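Long-range contacts in thioredoxin Reductase (Burkholderia cenocepacia, PDB 4F82), which probably reduces hydrogen peroxide and organic hydroperoxides to water and alcohols as a thiol-dependent peroxidase of the Prx5 subfamily, consistent with a role against oxidative stress: residues G47-F53 and I83-V89; T62-H67 and L140-M144. One frame throughout, in Å; residues are numbered along the deposited sequence.

Overall arrangement
Both contacts are buried, their centres about 14 Å apart, and both use the central sheet. Interaction 1 joins two parallel strands of that sheet, mostly through backbone hydrogen bonds and apolar side chains, with charged groups gathered where the strands begin. Interaction 2 is smaller and made by side chains: the arginine of 140-144 reaches the start of helix 61-80, where the predicted peroxidatic cysteine sits. That helix is the connection between the two strands of interaction 1. The contacts meet directly, since strand 49-55 also pairs antiparallel with strand 137-147, and Phe53 of interaction 1 packs against His67 of interaction 2.

Interaction 1: residues G47-F53 and I83-V89; sequences GKRVVIF and IDEIWCV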
loop_
_atom_site.group_PDB
_atom_site.type_symbol
_atom_site.label_atom_id
_atom_site.label_comp_id
_atom_site.label_asym_id
_atom_site.label_seq_id
_atom_site.Cartn_x
_atom_site.Cartn_y
_atom_site.Cartn_z
ATOM N N GLY A 47 0.467 29.901 0.554
ATOM C CA GLY A 47 1.327 30.837 -0.147
ATOM C C GLY A 47 2.036 30.259 -1.360
ATOM O O GLY A 47 2.999 30.875 -1.849
ATOM N N LYS A 48 1.566 29.103 -1.843
ATOM C CA LYS A 48 2.153 28.440 -3.002
ATOM C C LYS A 48 1.162 28.214 -4.115
ATOM O O LYS A 48 -0.069 28.227 -3.898
ATOM C CB LYS A 48 2.682 27.069 -2.594
ATOM C CG LYS A 48 3.532 27.091 -1.373
ATOM C CD LYS A 48 4.059 25.686 -1.122
ATOM C CE LYS A 48 5.014 25.649 0.069
ATOM N NZ LYS A 48 5.153 24.235 0.611
ATOM N N ARG A 49 1.699 27.986 -5.312
ATOM C CA ARG A 49 0.883 27.519 -6.403
ATOM C C ARG A 49 1.297 26.048 -6.655
ATOM O O ARG A 49 2.454 25.781 -6.974
ATOM C CB ARG A 49 1.121 28.438 -7.590
ATOM C CG ARG A 49 0.266 28.145 -8.764
ATOM C CD ARG A 49 0.284 29.337 -9.728
ATOM N NE ARG A 49 -0.267 28.910 -10.998
ATOM C CZ ARG A 49 -1.568 28.916 -11.272
ATOM N NH1 ARG A 49 -2.430 29.370 -10.362
ATOM N NH2 ARG A 49 -2.006 28.494 -12.455
ATOM N N VAL A 50 0.353 25.115 -6.465
ATOM C CA VAL A 50 0.644 23.668 -6.359
ATOM C C VAL A 50 -0.206 22.842 -7.330
ATOM O O VAL A 50 -1.414 22.997 -7.375
ATOM C CB VAL A 50 0.339 23.174 -4.927
ATOM C CG1 VAL A 50 0.567 21.641 -4.768
ATOM C CG2 VAL A 50 1.160 23.942 -3.914
ATOM N N VAL A 51 0.420 21.971 -8.107
ATOM C CA VAL A 51 -0.338 20.973 -8.848
ATOM C C VAL A 51 -0.405 19.712 -8.016
ATOM O O VAL A 51 0.636 19.203 -7.593
ATOM C CB VAL A 51 0.349 20.593 -10.208
ATOM C CG1 VAL A 51 -0.363 19.381 -10.848
ATOM C CG2 VAL A 51 0.394 21.795 -11.182
ATOM N N ILE A 52 -1.612 19.201 -7.779
ATOM C CA ILE A 52 -1.774 17.907 -7.111
ATOM C C ILE A 52 -2.414 16.930 -8.067
ATOM O O ILE A 52 -3.503 17.218 -8.595
ATOM C CB ILE A 52 -2.690 18.023 -5.883
ATOM C CG1 ILE A 52 -2.132 19.064 -4.897
ATOM C CG2 ILE A 52 -2.804 16.681 -5.186
ATOM C CD1 ILE A 52 -3.126 19.382 -3.721
ATOM N N PHE A 53 -1.748 15.795 -8.330
ATOM C CA PHE A 53 -2.425 14.739 -9.087
ATOM C C PHE A 53 -2.541 13.510 -8.165
ATOM O O PHE A 53 -1.584 13.143 -7.473
ATOM C CB PHE A 53 -1.757 14.447 -10.457
ATOM C CG PHE A 53 -0.384 13.836 -10.368
ATOM C CD1 PHE A 53 -0.194 12.445 -10.525
ATOM C CD2 PHE A 53 0.724 14.623 -10.112
ATOM C CE1 PHE A 53 1.098 11.876 -10.457
ATOM C CE2 PHE A 53 2.021 14.046 -10.028
ATOM C CZ PHE A 53 2.209 12.679 -10.190
ATOM N N ILE A 83 4.431 27.175 -11.241
ATOM C CA ILE A 83 4.040 26.183 -10.238
ATOM C C ILE A 83 5.173 25.972 -9.246
ATOM O O ILE A 83 6.313 25.692 -9.647
ATOM C CB ILE A 83 3.661 24.794 -10.897
ATOM C CG1 ILE A 83 2.470 24.968 -11.870
ATOM C CG2 ILE A 83 3.449 23.686 -9.815
ATOM C CD1 ILE A 83 1.131 25.417 -11.203
ATOM N N ASP A 84 4.864 26.069 -7.954
ATOM C CA ASP A 84 5.882 25.966 -6.907
ATOM C C ASP A 84 6.202 24.539 -6.554
ATOM O O ASP A 84 7.390 24.195 -6.362
ATOM C CB ASP A 84 5.403 26.677 -5.647
ATOM C CG ASP A 84 5.351 28.170 -5.827
ATOM O OD1 ASP A 84 6.357 28.717 -6.318
ATOM O OD2 ASP A 84 4.309 28.794 -5.481
ATOM N N GLU A 85 5.150 23.728 -6.447
ATOM C CA GLU A 85 5.284 22.292 -6.149
ATOM C C GLU A 85 4.360 21.397 -6.949
ATOM O O GLU A 85 3.217 21.775 -7.286
ATOM C CB GLU A 85 5.075 22.001 -4.660
ATOM C CG GLU A 85 6.072 22.766 -3.780
ATOM C CD GLU A 85 5.897 22.499 -2.299
ATOM O OE1 GLU A 85 6.595 23.162 -1.501
ATOM O OE2 GLU A 85 5.058 21.643 -1.914
ATOM N N ILE A 86 4.847 20.190 -7.217
ATOM C CA ILE A 86 3.999 19.153 -7.823
ATOM C C ILE A 86 3.891 17.991 -6.840
ATOM O O ILE A 86 4.901 17.411 -6.449
ATOM C CB ILE A 86 4.591 18.623 -9.131
ATOM C CG1 ILE A 86 4.724 19.725 -10.188
ATOM C CG2 ILE A 86 3.703 17.538 -9.706
ATOM C CD1 ILE A 86 5.809 19.389 -11.293
ATOM N N TRP A 87 2.680 17.666 -6.404
ATOM C CA TRP A 87 2.502 16.523 -5.510
ATOM C C TRP A 87 1.831 15.349 -6.209
ATOM O O TRP A 87 0.913 15.519 -7.002
ATOM C CB TRP A 87 1.581 16.894 -4.361
ATOM C CG TRP A 87 1.987 18.046 -3.488
ATOM C CD1 TRP A 87 3.081 18.879 -3.587
ATOM C CD2 TRP A 87 1.219 18.501 -2.394
ATOM N NE1 TRP A 87 3.043 19.832 -2.561
ATOM C CE2 TRP A 87 1.891 19.624 -1.831
ATOM C CE3 TRP A 87 0.007 18.055 -1.819
ATOM C CZ2 TRP A 87 1.411 20.287 -0.690
ATOM C CZ3 TRP A 87 -0.482 18.730 -0.693
ATOM C CH2 TRP A 87 0.228 19.835 -0.142
ATOM N N CYS A 88 2.293 14.154 -5.918
ATOM C CA CYS A 88 1.535 12.949 -6.279
ATOM C C CYS A 88 0.830 12.440 -5.017
ATOM O O CYS A 88 1.481 12.064 -4.034
ATOM C CB CYS A 88 2.458 11.876 -6.832
ATOM S SG CYS A 88 1.605 10.280 -7.114
ATOM N N VAL A 89 -0.498 12.418 -5.029
ATOM C CA VAL A 89 -1.214 11.918 -3.861
ATOM C C VAL A 89 -1.746 10.506 -4.108
ATOM O O VAL A 89 -2.305 10.226 -5.164
ATOM C CB VAL A 89 -2.374 12.839 -3.489
ATOM C CG1 VAL A 89 -3.268 12.175 -2.458
ATOM C CG2 VAL A 89 -1.831 14.179 -2.949
HETATM O O HOH W 1 4.672 31.299 -4.456
#
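The parallel pairing of strands 49-55 and 85-90, the two strands of a beta-alpha-beta unit, is in register from Val50 beside Glu85 to Phe53 beside Cys88. Val51 N donates to Glu85 O, Val51 O accepts from Trp87 N at 2.8 Å, and Phe53 repeats the pattern between Trp87 O and Val89 N. The axes of 49-53 and 85-89 are inclined at 22°.

At the entry end, Asp84 holds the backbone of Arg49 at both ends, its own N-H donating to Arg49 O at 2.6 Å and its carboxylate OD2 accepting from Arg49 N at 2.7 Å on the anti side. A water bridges OD2 to Gly47 O. Next to this, the extended Lys48 chain brings NZ over the carboxylate plane of Glu85, 2.8 Å from OE1, in a salt bridge; NZ also bonds Gln44 O. The other oxygen, OE2, takes the indole NE1 of Trp87 in the ring plane, a nearly straight bond at 172°, and pairs with Arg111, so the carboxylate helps fix the indole's rotation.

Val50 CG1 sits over the five-membered ring of Trp87, 3.7 Å from its centroid, a CH-pi contact. Ile52 lies alongside the same indole, its CG1 and CD1 near CE3, and its CG2 presses tightly on Val89 CG2 at 3.5 Å. The opposite face carries Val51, Ile86, Phe53 and Cys88. There Val51 CG2 meets Ile83 CD1. With CG of Phe53 set between its backbone N and carbonyl carbon (chi1 67°), the ring leans across to the neighbouring strand: Cys88 CA lies over one face, Cys88 SG approaches obliquely, and Ile86 CG2 meets the edge. Helix 61-80 packs on this face through Tyr71 and Ala75, as expected for the beta-alpha-beta crossover of a thioredoxin fold.

Interaction 2: residues T62-H67 and L140-M144; sequences TCSAQH and LRYAM
NH1 of Arg141, a residue just ahead of strand 142-144, is shared by two groups of helix 61-80, His67 ND1 and Cys63 SG. The bond to the imidazole is the firmer one: NH1 donates to ND1 at 3.1 Å with an angle of 162°. ND1 lies in the guanidinium plane, at its edge, whereas NH1 stands 20° out of the ring plane. The second bond, to Cys63 SG at 3.3 Å, is weak and bent, and the sulfur approaches the guanidinium obliquely.

A bend at chi3 (-59°) in the Arg141 chain turns the guanidinium toward the cysteine after CG and CD have passed the imidazole, with CG 3.4 Å from His67 CE1. Thr62 CG2 lies over one face of the guanidinium, toward its rim, 4.0 Å above the plane. On the far side of the imidazole, NE2 bonds Ser165 O, so both ring nitrogens are held and the rotation of His67 is fixed; Phe162 adds a cation-pi contact to Arg141. A cysteine in the first turn of a helix with an arginine at its sulfur is the arrangement of peroxiredoxin active sites, consistent with Cys63 as the predicted sulfenic acid residue.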
loop_
_atom_site.group_PDB
_atom_site.type_symbol
_atom_site.label_atom_id
_atom_site.label_comp_id
_atom_site.label_asym_id
_atom_site.label_seq_id
_atom_site.Cartn_x
_atom_site.Cartn_y
_atom_site.Cartn_z
ATOM N N THR A 62 -0.354 1.891 -14.890
ATOM C CA THR A 62 -0.504 3.147 -15.640
ATOM C C THR A 62 0.072 4.282 -14.802
ATOM O O THR A 62 0.797 5.163 -15.307
ATOM C CB THR A 62 -1.946 3.403 -16.039
ATOM O OG1 THR A 62 -2.359 2.403 -16.993
ATOM C CG2 THR A 62 -2.105 4.798 -16.661
ATOM N N CYS A 63 -0.244 4.244 -13.510
ATOM C CA CYS A 63 0.413 5.109 -12.526
ATOM C C CYS A 63 1.935 5.181 -12.665
ATOM O O CYS A 63 2.515 6.268 -12.630
ATOM C CB CYS A 63 0.073 4.648 -11.116
ATOM S SG CYS A 63 -1.701 4.776 -10.689
ATOM N N SER A 64 2.573 4.032 -12.805
ATOM C CA SER A 64 4.029 3.934 -12.810
ATOM C C SER A 64 4.692 4.231 -14.161
ATOM O O SER A 64 5.745 4.888 -14.205
ATOM C CB SER A 64 4.487 2.531 -12.369
ATOM O OG SER A 64 4.114 2.258 -11.035
ATOM N N ALA A 65 4.117 3.707 -15.241
ATOM C CA ALA A 65 4.710 3.800 -16.585
ATOM C C ALA A 65 4.427 5.154 -17.251
ATOM O O ALA A 65 5.195 5.648 -18.077
ATOM C CB ALA A 65 4.148 2.663 -17.487
ATOM N N GLN A 66 3.282 5.733 -16.899
ATOM C CA GLN A 66 2.758 6.902 -17.607
ATOM C C GLN A 66 2.512 8.134 -16.723
ATOM O O GLN A 66 2.994 9.239 -17.014
ATOM C CB GLN A 66 1.428 6.533 -18.242
ATOM C CG GLN A 66 1.502 6.032 -19.651
ATOM C CD GLN A 66 0.208 6.356 -20.358
ATOM O OE1 GLN A 66 -0.747 5.600 -20.246
ATOM N NE2 GLN A 66 0.146 7.519 -21.034
ATOM N N HIS A 67 1.700 7.965 -15.689
ATOM C CA HIS A 67 1.208 9.121 -14.942
ATOM C C HIS A 67 2.291 9.911 -14.159
ATOM O O HIS A 67 2.428 11.121 -14.379
ATOM C CB HIS A 67 0.001 8.757 -14.059
ATOM C CG HIS A 67 -0.865 9.929 -13.730
ATOM N ND1 HIS A 67 -1.998 9.826 -12.948
ATOM C CD2 HIS A 67 -0.754 11.238 -14.079
ATOM C CE1 HIS A 67 -2.565 11.023 -12.851
ATOM N NE2 HIS A 67 -1.833 11.895 -13.526
ATOM N N LEU A 140 -9.656 8.177 -6.829
ATOM C CA LEU A 140 -9.861 8.371 -8.266
ATOM C C LEU A 140 -8.579 8.956 -8.810
ATOM O O LEU A 140 -7.760 9.542 -8.028
ATOM C CB LEU A 140 -11.038 9.343 -8.553
ATOM C CG LEU A 140 -12.418 8.764 -8.238
ATOM C CD1 LEU A 140 -13.471 9.849 -8.227
ATOM C CD2 LEU A 140 -12.769 7.659 -9.251
ATOM N N ARG A 141 -8.414 8.863 -10.127
ATOM C CA ARG A 141 -7.303 9.563 -10.780
ATOM C C ARG A 141 -7.723 11.012 -11.128
ATOM O O ARG A 141 -8.760 11.219 -11.775
ATOM C CB ARG A 141 -6.869 8.811 -12.051
ATOM C CG ARG A 141 -5.461 9.231 -12.549
ATOM C CD ARG A 141 -5.105 8.560 -13.894
ATOM N NE ARG A 141 -5.137 7.103 -13.779
ATOM C CZ ARG A 141 -4.140 6.334 -13.330
ATOM N NH1 ARG A 141 -2.997 6.878 -12.902
ATOM N NH2 ARG A 141 -4.307 5.013 -13.274
ATOM N N TYR A 142 -6.941 12.009 -10.705
ATOM C CA TYR A 142 -7.280 13.403 -11.037
ATOM C C TYR A 142 -6.075 14.326 -11.064
ATOM O O TYR A 142 -4.988 13.987 -10.603
ATOM C CB TYR A 142 -8.284 13.945 -10.010
ATOM C CG TYR A 142 -7.667 14.021 -8.632
ATOM C CD1 TYR A 142 -6.983 15.162 -8.208
ATOM C CD2 TYR A 142 -7.760 12.947 -7.766
ATOM C CE1 TYR A 142 -6.397 15.219 -6.937
ATOM C CE2 TYR A 142 -7.186 12.988 -6.490
ATOM C CZ TYR A 142 -6.511 14.126 -6.093
ATOM O OH TYR A 142 -5.968 14.135 -4.832
ATOM N N ALA A 143 -6.266 15.536 -11.570
ATOM C CA ALA A 143 -5.284 16.564 -11.274
ATOM C C ALA A 143 -5.993 17.873 -10.973
ATOM O O ALA A 143 -7.027 18.201 -11.602
ATOM C CB ALA A 143 -4.224 16.738 -12.413
ATOM N N MET A 144 -5.465 18.599 -9.994
ATOM C CA MET A 144 -5.960 19.940 -9.690
ATOM C C MET A 144 -4.830 20.927 -9.468
ATOM O O MET A 144 -3.719 20.560 -9.061
ATOM C CB MET A 144 -6.878 19.909 -8.465
ATOM C CG MET A 144 -6.276 19.269 -7.226
ATOM S SD MET A 144 -7.560 19.105 -5.961
ATOM C CE MET A 144 -6.603 18.291 -4.673
#